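Long-range contacts in capsid Protein (Unidentified, PDB 4DMI), which probably serves as a structural phage capsid protein, its five copies assembling into a pentamer: residues N80-Y85 / L142-T147; N65-D70 / G161-I166. All blocks are in the same frame, centred on the assembly; numbering follows the deposited sequence.

Contact 1: N80-Y85 / L142-T147; sequences NTPGFY and LVAGDT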
ATOM      1  N   ASN B  80       2.959  24.363  12.941  1.00 10.26           N
ATOM      2  CA  ASN B  80       3.032  25.652  12.262  1.00 12.36           C
ATOM      3  C   ASN B  80       4.457  26.088  11.947  1.00 11.44           C
ATOM      4  O   ASN B  80       4.741  27.284  11.834  1.00 15.26           O
ATOM      5  CB  ASN B  80       2.290  26.743  13.051  1.00 13.55           C
ATOM      6  CG  ASN B  80       2.858  26.962  14.443  1.00 15.97           C
ATOM      7  OD1 ASN B  80       3.907  26.423  14.803  1.00 17.17           O
ATOM      8  ND2 ASN B  80       2.163  27.775  15.234  1.00 24.05           N
ATOM      9  N   THR B  81       5.347  25.112  11.814  1.00 12.95           N
ATOM     10  CA  THR B  81       6.705  25.362  11.350  1.00 14.73           C
ATOM     11  C   THR B  81       7.041  24.415  10.192  1.00 11.27           C
ATOM     12  O   THR B  81       6.437  23.341  10.073  1.00 14.02           O
ATOM     13  CB  THR B  81       7.738  25.286  12.501  1.00 17.12           C
ATOM     14  OG1 THR B  81       7.676  24.000  13.125  1.00 17.29           O
ATOM     15  CG2 THR B  81       7.458  26.363  13.531  1.00 16.49           C
ATOM     16  N   PRO B  82       7.983  24.822   9.318  1.00 11.70           N
ATOM     17  CA  PRO B  82       8.183  24.074   8.070  1.00 15.33           C
ATOM     18  C   PRO B  82       8.631  22.637   8.289  1.00 10.54           C
ATOM     19  O   PRO B  82       9.370  22.333   9.239  1.00 12.71           O
ATOM     20  CB  PRO B  82       9.284  24.867   7.353  1.00 11.67           C
ATOM     21  CG  PRO B  82       9.165  26.256   7.903  1.00 12.99           C
ATOM     22  CD  PRO B  82       8.820  26.035   9.357  1.00 13.63           C
ATOM     23  N   GLY B  83       8.177  21.753   7.410  1.00 10.27           N
ATOM     24  CA  GLY B  83       8.576  20.361   7.463  1.00 10.78           C
ATOM     25  C   GLY B  83       7.528  19.446   6.871  1.00 10.87           C
ATOM     26  O   GLY B  83       6.482  19.904   6.395  1.00  9.88           O
ATOM     27  N   PHE B  84       7.810  18.148   6.902  1.00  8.90           N
ATOM     28  CA  PHE B  84       6.855  17.134   6.452  1.00  8.33           C
ATOM     29  C   PHE B  84       6.232  16.469   7.666  1.00  7.92           C
ATOM     30  O   PHE B  84       6.941  16.045   8.581  1.00  9.39           O
ATOM     31  CB  PHE B  84       7.554  16.063   5.602  1.00  8.41           C
ATOM     32  CG  PHE B  84       8.057  16.559   4.271  1.00  8.83           C
ATOM     33  CD1 PHE B  84       9.275  17.213   4.177  1.00  9.48           C
ATOM     34  CD2 PHE B  84       7.327  16.327   3.106  1.00  8.63           C
ATOM     35  CE1 PHE B  84       9.749  17.670   2.941  1.00  9.95           C
ATOM     36  CE2 PHE B  84       7.797  16.776   1.878  1.00  9.10           C
ATOM     37  CZ  PHE B  84       9.013  17.445   1.798  1.00  9.76           C
ATOM     38  N   TYR B  85       4.912  16.340   7.653  1.00  7.47           N
ATOM     39  CA  TYR B  85       4.170  15.794   8.781  1.00  7.55           C
ATOM     40  C   TYR B  85       3.227  14.698   8.345  1.00  6.65           C
ATOM     41  O   TYR B  85       2.489  14.856   7.372  1.00  8.72           O
ATOM     42  CB  TYR B  85       3.362  16.904   9.465  1.00  8.06           C
ATOM     43  CG  TYR B  85       4.210  18.012  10.049  1.00  7.72           C
ATOM     44  CD1 TYR B  85       4.619  19.083   9.259  1.00  8.96           C
ATOM     45  CD2 TYR B  85       4.606  17.988  11.378  1.00  8.31           C
ATOM     46  CE1 TYR B  85       5.396  20.109   9.783  1.00 11.46           C
ATOM     47  CE2 TYR B  85       5.393  19.013  11.913  1.00  9.52           C
ATOM     48  CZ  TYR B  85       5.780  20.062  11.105  1.00  9.65           C
ATOM     49  OH  TYR B  85       6.548  21.089  11.604  1.00 14.21           O
ATOM     50  N   LEU B 142       4.588  21.622   5.111  1.00  9.18           N
ATOM     51  CA  LEU B 142       4.409  23.033   5.434  1.00  9.39           C
ATOM     52  C   LEU B 142       5.658  23.806   5.049  1.00 10.78           C
ATOM     53  O   LEU B 142       6.782  23.349   5.287  1.00 12.17           O
ATOM     54  CB  LEU B 142       4.185  23.208   6.941  1.00  9.35           C
ATOM     55  CG  LEU B 142       2.991  22.491   7.563  1.00  8.76           C
ATOM     56  CD1 LEU B 142       2.931  22.836   9.042  1.00 10.22           C
ATOM     57  CD2 LEU B 142       1.692  22.882   6.850  1.00 10.47           C
ATOM     58  N   VAL B 143       5.469  24.974   4.444  1.00 11.55           N
ATOM     59  CA  VAL B 143       6.565  25.924   4.292  1.00 11.46           C
ATOM     60  C   VAL B 143       6.328  27.088   5.235  1.00 12.18           C
ATOM     61  O   VAL B 143       5.332  27.100   5.962  1.00 13.91           O
ATOM     62  CB  VAL B 143       6.712  26.425   2.837  1.00 15.14           C
ATOM     63  CG1 VAL B 143       7.136  25.287   1.936  1.00 17.16           C
ATOM     64  CG2 VAL B 143       5.418  27.056   2.340  1.00 17.79           C
ATOM     65  N   ALA B 144       7.251  28.051   5.242  1.00 14.49           N
ATOM     66  CA  ALA B 144       7.169  29.174   6.162  1.00 17.01           C
ATOM     67  C   ALA B 144       5.828  29.884   6.043  1.00 13.74           C
ATOM     68  O   ALA B 144       5.388  30.216   4.937  1.00 17.16           O
ATOM     69  CB  ALA B 144       8.317  30.150   5.917  1.00 18.80           C
ATOM     70  N   GLY B 145       5.178  30.094   7.183  1.00 15.24           N
ATOM     71  CA  GLY B 145       3.917  30.805   7.224  1.00 16.91           C
ATOM     72  C   GLY B 145       2.685  29.930   7.133  1.00 13.45           C
ATOM     73  O   GLY B 145       1.567  30.435   7.271  1.00 15.91           O
ATOM     74  N   ASP B 146       2.882  28.629   6.915  1.00 13.70           N
ATOM     75  CA  ASP B 146       1.763  27.681   6.837  1.00 11.46           C
ATOM     76  C   ASP B 146       1.425  27.076   8.200  1.00 10.67           C
ATOM     77  O   ASP B 146       2.309  26.829   9.021  1.00 15.33           O
ATOM     78  CB  ASP B 146       2.099  26.504   5.920  1.00 14.64           C
ATOM     79  CG  ASP B 146       2.216  26.878   4.470  1.00 15.47           C
ATOM     80  OD1 ASP B 146       1.832  28.009   4.068  1.00 15.15           O
ATOM     81  OD2 ASP B 146       2.700  26.006   3.715  1.00 16.34           O
ATOM     82  N   THR B 147       0.142  26.802   8.421  1.00 10.08           N
ATOM     83  CA  THR B 147      -0.316  26.132   9.642  1.00 10.33           C
ATOM     84  C   THR B 147      -1.189  24.945   9.268  1.00 10.91           C
ATOM     85  O   THR B 147      -2.055  25.064   8.410  1.00 12.25           O
ATOM     86  CB  THR B 147      -1.128  27.095  10.524  1.00 12.35           C
ATOM     87  OG1 THR B 147      -0.313  28.221  10.896  1.00 16.46           O
ATOM     88  CG2 THR B 147      -1.650  26.399  11.781  1.00 16.21           C
TER
HETATM   89  O   HOH W   1       6.086  28.991   9.567  1.00 19.25           O
HETATM   90  O   HOH W   2      -0.122  29.178  13.417  1.00 23.08           O
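Gly83 and Leu142 pair in antiparallel fashion through two backbone hydrogen bonds, Gly83 N to Leu142 O at 3.0 Å and Leu142 N to Gly83 O at 2.9 Å. They join the start of strand 83-95 to the end of strand 133-142, and it is here that the contact is tightest. With CG set beside its backbone N, anti to the carbonyl carbon (chi1 -59°), Leu142 brings CD1 to 3.7 Å from Tyr85 CE1, the two side chains crossing at about a right angle. The same methyl lies against Thr81 O. That carbonyl also accepts the phenol: Tyr85 OH donates to Thr81 O over 2.7 Å, from above the carbonyl plane, which ties the tip of the ring to the loop entering its own strand. Ala79 and Val106 add apolar cover to Leu142.

Beyond the pair the two segments stay close, but regular pairing stops and the surroundings open to solvent. Pro82 lays CG over the backbone of Ala144, 3.7 Å from Ala144 N, at the type II turn from Val143 to Asp146. The turn is braced internally, because Val143 N donates to Asp146 OD2 at 3.0 Å, meeting the carboxylate from above its plane. At the exposed end one water links Asn80 O to Gly145 N, and another connects Asn80 ND2 with Thr147 OG1. Asn80 also touches the turn directly, CA facing Asp146 O at 3.5 Å in a CA-H...O contact and CB lying near Thr147 OG1.

The chemistry thus implies a firm buried anchor of paired peptides and a leucine-tyrosine contact, while the exposed loops are joined by van der Waals and CA-H...O contacts, with two waters bridging their polar groups.

Contact 2: N65-D70 / G161-I166; sequences NTIDFD and GIARQI
Phe69 lays its ring over the peptide of Gly161, the residue paired with it across two antiparallel strands. Its CG stands between the backbone N and the carbonyl carbon (chi1 51°), which folds the ring back across the neighbouring strand; Gly161 CA lies 3.9 Å from the ring centroid, 25° off the normal, a CH-pi contact over the face. The absence of a side chain on Gly161 leaves room for this close approach. On the same face of the sheet Ile67 CB and Ala163 CB meet at 4.2 Å, while Val87 of strand 83-95 also touches the phenylalanine.

On the face that carries Ile162, its CG2 meets Thr66 CG2 at 3.7 Å, methyl to methyl, and Leu115 and Ile114 of a neighbouring subunit pack on the two residues.

At the end of the pairing, Asn65 brings only its amide nitrogen over one face of the Arg164 guanidinium. Asn65 ND2 sits 3.3 Å above the guanidinium plane, toward its rim, with the amide turned 37° from that plane; Ile166 CD1 lies over the opposite face, near its rim. Bent at chi3, the arginine curls back so that NE and NH2 grip Gln165 O side-on, NH2 at 2.9 Å. Ala60 O accepts from both Arg164 NH1 and Asn65 ND2, so it is common to both groups, and Thr62 N further holds the asparagine through OD1. A water bridges Asn65 O and Gln165 N where direct pairing ends.

Between these groups run four interstrand hydrogen bonds, Ile67 N to Ala163 O the shortest at 2.7 Å. Hydrogen-bonded pairs at Ile67-Ala163 and Phe69-Gly161 flank the non-hydrogen-bonded Asp68-Ile162 pair, the alternating register of an antiparallel beta-sheet, here joining strands 67-72 and 158-167.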
ATOM      1  N   ASN B  65       7.475  12.029  20.488  1.00  9.37           N
ATOM      2  CA  ASN B  65       7.275  12.699  19.194  1.00  9.03           C
ATOM      3  C   ASN B  65       5.825  12.910  18.738  1.00  8.52           C
ATOM      4  O   ASN B  65       5.571  13.621  17.769  1.00  8.31           O
ATOM      5  CB  ASN B  65       8.137  12.056  18.075  1.00  8.97           C
ATOM      6  CG  ASN B  65       7.553  10.744  17.509  1.00  8.53           C
ATOM      7  OD1 ASN B  65       6.381  10.438  17.668  1.00  8.17           O
ATOM      8  ND2 ASN B  65       8.405   9.976  16.833  1.00 10.90           N
ATOM      9  N   THR B  66       4.874  12.319  19.446  1.00 10.88           N
ATOM     10  CA  THR B  66       3.493  12.302  18.960  1.00  7.91           C
ATOM     11  C   THR B  66       2.764  13.592  19.294  1.00  8.03           C
ATOM     12  O   THR B  66       2.772  14.049  20.445  1.00  8.46           O
ATOM     13  CB  THR B  66       2.729  11.132  19.588  1.00  8.75           C
ATOM     14  OG1 THR B  66       3.226   9.906  19.040  1.00 10.09           O
ATOM     15  CG2 THR B  66       1.236  11.222  19.287  1.00  8.08           C
ATOM     16  N   ILE B  67       2.167  14.192  18.270  1.00  7.73           N
ATOM     17  CA  ILE B  67       1.310  15.352  18.438  1.00  7.84           C
ATOM     18  C   ILE B  67      -0.104  14.810  18.501  1.00  9.74           C
ATOM     19  O   ILE B  67      -0.734  14.568  17.464  1.00  9.16           O
ATOM     20  CB  ILE B  67       1.432  16.305  17.238  1.00  7.76           C
ATOM     21  CG1 ILE B  67       2.894  16.715  17.013  1.00  8.41           C
ATOM     22  CG2 ILE B  67       0.601  17.554  17.482  1.00 10.92           C
ATOM     23  CD1 ILE B  67       3.131  17.360  15.657  1.00  9.22           C
ATOM     24  N   ASP B  68      -0.595  14.584  19.716  1.00 10.36           N
ATOM     25  CA  ASP B  68      -1.933  14.040  19.910  1.00  9.73           C
ATOM     26  C   ASP B  68      -2.967  15.159  19.956  1.00 11.01           C
ATOM     27  O   ASP B  68      -2.726  16.220  20.540  1.00 13.93           O
ATOM     28  CB  ASP B  68      -1.992  13.202  21.190  1.00  9.82           C
ATOM     29  CG  ASP B  68      -1.584  13.982  22.434  1.00 12.06           C
ATOM     30  OD1 ASP B  68      -0.508  14.613  22.448  1.00 15.25           O
ATOM     31  OD2 ASP B  68      -2.349  13.964  23.426  1.00 16.69           O
ATOM     32  N   PHE B  69      -4.115  14.940  19.331  1.00  9.43           N
ATOM     33  CA  PHE B  69      -5.175  15.947  19.352  1.00  8.17           C
ATOM     34  C   PHE B  69      -6.565  15.314  19.487  1.00  7.71           C
ATOM     35  O   PHE B  69      -6.810  14.196  19.025  1.00  9.57           O
ATOM     36  CB  PHE B  69      -5.097  16.912  18.147  1.00  8.28           C
ATOM     37  CG  PHE B  69      -5.012  16.221  16.810  1.00  6.95           C
ATOM     38  CD1 PHE B  69      -3.778  15.839  16.289  1.00  7.83           C
ATOM     39  CD2 PHE B  69      -6.161  15.928  16.092  1.00  7.78           C
ATOM     40  CE1 PHE B  69      -3.689  15.183  15.066  1.00  8.78           C
ATOM     41  CE2 PHE B  69      -6.090  15.283  14.855  1.00  8.69           C
ATOM     42  CZ  PHE B  69      -4.856  14.900  14.346  1.00  8.91           C
ATOM     43  N   ASP B  70      -7.450  16.055  20.156  1.00  8.86           N
ATOM     44  CA  ASP B  70      -8.826  15.661  20.407  1.00  9.11           C
ATOM     45  C   ASP B  70      -9.576  16.985  20.511  1.00 10.76           C
ATOM     46  O   ASP B  70      -9.629  17.612  21.574  1.00 13.48           O
ATOM     47  CB  ASP B  70      -8.910  14.848  21.705  1.00  9.45           C
ATOM     48  CG  ASP B  70     -10.295  14.264  21.958  1.00 15.91           C
ATOM     49  OD1 ASP B  70     -11.241  14.599  21.219  1.00 14.95           O
ATOM     50  OD2 ASP B  70     -10.434  13.483  22.926  1.00 20.30           O
ATOM     51  N   GLY B 161      -6.848  12.454  16.540  1.00  6.05           N
ATOM     52  CA  GLY B 161      -5.788  11.758  15.849  1.00  5.79           C
ATOM     53  C   GLY B 161      -4.414  12.026  16.396  1.00  7.89           C
ATOM     54  O   GLY B 161      -4.264  12.535  17.514  1.00  9.43           O
ATOM     55  N   ILE B 162      -3.412  11.661  15.602  1.00  7.23           N
ATOM     56  CA  ILE B 162      -2.020  11.868  15.963  1.00  6.13           C
ATOM     57  C   ILE B 162      -1.256  12.370  14.752  1.00  8.23           C
ATOM     58  O   ILE B 162      -1.634  12.113  13.605  1.00  6.75           O
ATOM     59  CB  ILE B 162      -1.373  10.567  16.507  1.00  6.19           C
ATOM     60  CG1 ILE B 162      -1.536   9.412  15.517  1.00  5.84           C
ATOM     61  CG2 ILE B 162      -1.998  10.163  17.834  1.00 11.32           C
ATOM     62  CD1 ILE B 162      -0.910   8.100  15.989  1.00  8.01           C
ATOM     63  N   ALA B 163      -0.174  13.085  15.008  1.00  7.59           N
ATOM     64  CA  ALA B 163       0.715  13.509  13.947  1.00  6.39           C
ATOM     65  C   ALA B 163       2.140  13.481  14.443  1.00  6.76           C
ATOM     66  O   ALA B 163       2.392  13.451  15.646  1.00  9.26           O
ATOM     67  CB  ALA B 163       0.354  14.932  13.453  1.00  6.50           C
ATOM     68  N   ARG B 164       3.084  13.478  13.517  1.00  6.83           N
ATOM     69  CA  ARG B 164       4.481  13.714  13.871  1.00  7.28           C
ATOM     70  C   ARG B 164       5.251  14.278  12.705  1.00  7.44           C
ATOM     71  O   ARG B 164       4.853  14.130  11.544  1.00  7.19           O
ATOM     72  CB  ARG B 164       5.174  12.448  14.413  1.00  7.38           C
ATOM     73  CG  ARG B 164       5.322  11.303  13.409  1.00  8.38           C
ATOM     74  CD  ARG B 164       6.497  10.387  13.817  1.00 10.28           C
ATOM     75  NE  ARG B 164       7.755  11.011  13.404  1.00  7.95           N
ATOM     76  CZ  ARG B 164       8.882  10.356  13.154  1.00  8.30           C
ATOM     77  NH1 ARG B 164       8.955   9.031  13.355  1.00  8.29           N
ATOM     78  NH2 ARG B 164       9.941  11.027  12.717  1.00  9.27           N
ATOM     79  N   GLN B 165       6.355  14.932  13.022  1.00  7.93           N
ATOM     80  CA  GLN B 165       7.222  15.463  11.983  1.00  8.21           C
ATOM     81  C   GLN B 165       8.086  14.319  11.462  1.00  8.28           C
ATOM     82  O   GLN B 165       8.824  13.682  12.232  1.00  9.37           O
ATOM     83  CB  GLN B 165       8.092  16.608  12.490  1.00  8.79           C
ATOM     84  CG  GLN B 165       8.621  17.443  11.316  1.00  9.08           C
ATOM     85  CD  GLN B 165       9.542  18.569  11.719  1.00 14.64           C
ATOM     86  OE1 GLN B 165       9.629  18.940  12.889  1.00 19.42           O
ATOM     87  NE2 GLN B 165      10.252  19.114  10.739  1.00 16.54           N
ATOM     88  N   ILE B 166       8.001  14.079  10.156  1.00  8.14           N
ATOM     89  CA  ILE B 166       8.714  12.987   9.500  1.00  8.67           C
ATOM     90  C   ILE B 166      10.065  13.448   8.946  1.00  8.87           C
ATOM     91  O   ILE B 166      11.045  12.695   8.951  1.00  9.21           O
ATOM     92  CB  ILE B 166       7.842  12.368   8.363  1.00  8.13           C
ATOM     93  CG1 ILE B 166       6.532  11.800   8.921  1.00  9.04           C
ATOM     94  CG2 ILE B 166       8.610  11.295   7.585  1.00  8.33           C
ATOM     95  CD1 ILE B 166       6.716  10.639   9.919  1.00  8.23           C
TER
HETATM   96  O   HOH W   3       6.963  15.141  15.917  1.00  9.33           O

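Both contacts belong to one mixed beta-sheet and meet through strands 83-95 and 158-167, where Phe84 O and Ile166 N form a probable hydrogen bond and Gln165 packs on Tyr85. Each is partly buried. Contact 1 closes a strand end beside solvent-facing loops. Contact 2 extends further along its strands, with three bridged pairs, apolar groups on both faces and an arginine held mainly by backbone carbonyls. Their places in the pentamer overlap only in part. The segments of contact 1 pack on one neighbouring subunit through Phe84 and Asp146. Segment 161-166 also reaches that subunit, through Ile166, but contact 2 chiefly adjoins a further one, whose Lys113 hydrogen-bonds to Thr66 O.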